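Local coordinates for SPbeta prophage-derived uncharacterized protein YorR (Bacillus subtilis, PDB 3KB2) that binds a phosphorylated guanosine diphosphate and may be a nucleotide kinase related to dTMP kinase, although its biological function is unproven, at residues Lys44-Glu47 with His48-Leu52. Residues are numbered along the deposited sequence; the frame is centred on the assembly and turned at random.
Sequences KLFE and HFNKL
Leu45 and Phe49, one turn apart on the helix 42-52, make the tight side of this contact. The leucine methyl CD1 lies 3.4 Å from CE2 of the Phe49 ring, and Leu45 CG follows at 3.7 Å from the same carbon. The Leu45 side chain slants obliquely across the Phe49 ring. Phe49 CG stands anti to its own carbonyl carbon (chi1 -79°), which swings the ring back along the helix, with Phe49 CD2 3.5 Å from Leu45 O. Both residues are buried: Phe49 reaches Ile88 of helix 82-92 and Val64 of helix 64-70, and its ring meets that of Phe63 at a steep angle. Phe46 also leans on Ile88, and Asn50 touches Phe87.

The solvent side is looser. Glu47 and Lys51 run side by side with extended chains, and their aliphatic parts approach to 3.7 Å between Glu47 CG and Lys51 CE. Their charged ends form just a long salt bridge, 3.8 Å from Glu47 OE1 to Lys51 NZ, so the electrostatic gain is probably modest.

Under both faces the helical backbone bonds continue, Asn50 N donating to Phe46 O at 2.8 Å and Lys51 N to Glu47 O at 3.1 Å. Such i to i+4 pairing, apolar inward and charged outward, is characteristic of an amphipathic alpha-helix, here packed on helices 64-70 and 82-92 at the side of a P-loop kinase-like alpha/beta fold.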
loop_
_atom_site.group_PDB
_atom_site.type_symbol
_atom_site.label_atom_id
_atom_site.label_comp_id
_atom_site.label_asym_id
_atom_site.label_seq_id
_atom_site.Cartn_x
_atom_site.Cartn_y
_atom_site.Cartn_z
ATOM N N LYS A 44 -6.315 16.003 15.192
ATOM C CA LYS A 44 -5.857 14.801 15.873
ATOM C C LYS A 44 -4.390 14.571 15.495
ATOM O O LYS A 44 -3.571 14.234 16.354
ATOM C CB LYS A 44 -6.663 13.562 15.444
ATOM C CG LYS A 44 -8.166 13.562 15.744
ATOM C CD LYS A 44 -8.476 13.401 17.219
ATOM C CE LYS A 44 -9.980 13.421 17.479
ATOM N NZ LYS A 44 -10.267 13.373 18.946
ATOM N N LEU A 45 -4.067 14.759 14.211
ATOM C CA LEU A 45 -2.708 14.546 13.694
ATOM C C LEU A 45 -1.680 15.413 14.394
ATOM O O LEU A 45 -0.699 14.914 14.943
ATOM C CB LEU A 45 -2.649 14.825 12.181
ATOM C CG LEU A 45 -1.320 14.618 11.439
ATOM C CD1 LEU A 45 -0.944 13.148 11.395
ATOM C CD2 LEU A 45 -1.456 15.157 10.024
ATOM N N PHE A 46 -1.915 16.714 14.367
ATOM C CA PHE A 46 -1.009 17.669 14.985
ATOM C C PHE A 46 -0.843 17.437 16.484
ATOM O O PHE A 46 0.267 17.517 17.018
ATOM C CB PHE A 46 -1.510 19.090 14.744
ATOM C CG PHE A 46 -0.633 20.138 15.343
ATOM C CD1 PHE A 46 0.672 20.317 14.884
ATOM C CD2 PHE A 46 -1.099 20.937 16.379
ATOM C CE1 PHE A 46 1.500 21.276 15.455
ATOM C CE2 PHE A 46 -0.279 21.899 16.956
ATOM C CZ PHE A 46 1.021 22.072 16.497
ATOM N N GLU A 47 -1.955 17.160 17.154
ATOM C CA GLU A 47 -1.944 16.911 18.590
ATOM C C GLU A 47 -0.962 15.772 18.942
ATOM O O GLU A 47 -0.135 15.896 19.855
ATOM C CB GLU A 47 -3.364 16.566 19.047
ATOM C CG GLU A 47 -3.494 16.206 20.514
ATOM C CD GLU A 47 -4.903 15.747 20.879
ATOM O OE1 GLU A 47 -5.360 14.713 20.330
ATOM O OE2 GLU A 47 -5.553 16.424 21.713
ATOM N N HIS A 48 -1.043 14.676 18.201
ATOM C CA HIS A 48 -0.167 13.539 18.434
ATOM C C HIS A 48 1.310 13.866 18.196
ATOM O O HIS A 48 2.177 13.473 18.984
ATOM C CB HIS A 48 -0.570 12.374 17.540
ATOM C CG HIS A 48 0.147 11.106 17.865
ATOM N ND1 HIS A 48 -0.054 10.424 19.045
ATOM C CD2 HIS A 48 1.120 10.433 17.203
ATOM C CE1 HIS A 48 0.767 9.388 19.100
ATOM N NE2 HIS A 48 1.489 9.372 17.994
ATOM N N PHE A 49 1.596 14.580 17.107
ATOM C CA PHE A 49 2.968 14.938 16.786
ATOM C C PHE A 49 3.531 15.885 17.820
ATOM O O PHE A 49 4.709 15.817 18.163
ATOM C CB PHE A 49 3.057 15.582 15.400
ATOM C CG PHE A 49 3.020 14.596 14.272
ATOM C CD1 PHE A 49 3.705 13.389 14.370
ATOM C CD2 PHE A 49 2.318 14.874 13.106
ATOM C CE1 PHE A 49 3.694 12.473 13.327
ATOM C CE2 PHE A 49 2.297 13.964 12.051
ATOM C CZ PHE A 49 2.987 12.760 12.162
ATOM N N ASN A 50 2.681 16.763 18.327
ATOM C CA ASN A 50 3.118 17.724 19.325
ATOM C C ASN A 50 3.490 17.028 20.625
ATOM O O ASN A 50 4.420 17.442 21.303
ATOM C CB ASN A 50 2.022 18.750 19.591
ATOM C CG ASN A 50 2.584 20.093 19.965
ATOM O OD1 ASN A 50 1.897 20.929 20.534
ATOM N ND2 ASN A 50 3.847 20.316 19.630
ATOM N N LYS A 51 2.749 15.981 20.979
ATOM C CA LYS A 51 3.038 15.231 22.197
ATOM C C LYS A 51 4.365 14.513 22.042
ATOM O O LYS A 51 5.168 14.466 22.975
ATOM C CB LYS A 51 1.954 14.195 22.485
ATOM C CG LYS A 51 0.669 14.768 23.031
ATOM C CD LYS A 51 -0.416 13.719 23.025
ATOM C CE LYS A 51 -1.779 14.372 23.165
ATOM N NZ LYS A 51 -2.907 13.407 22.976
ATOM N N LEU A 52 4.602 13.937 20.870
ATOM C CA LEU A 52 5.863 13.255 20.665
ATOM C C LEU A 52 6.968 14.282 20.783
ATOM O O LEU A 52 8.015 13.995 21.330
ATOM C CB LEU A 52 5.903 12.593 19.293
ATOM C CG LEU A 52 4.871 11.489 19.135
ATOM C CD1 LEU A 52 4.958 10.905 17.727
ATOM C CD2 LEU A 52 5.111 10.414 20.200
#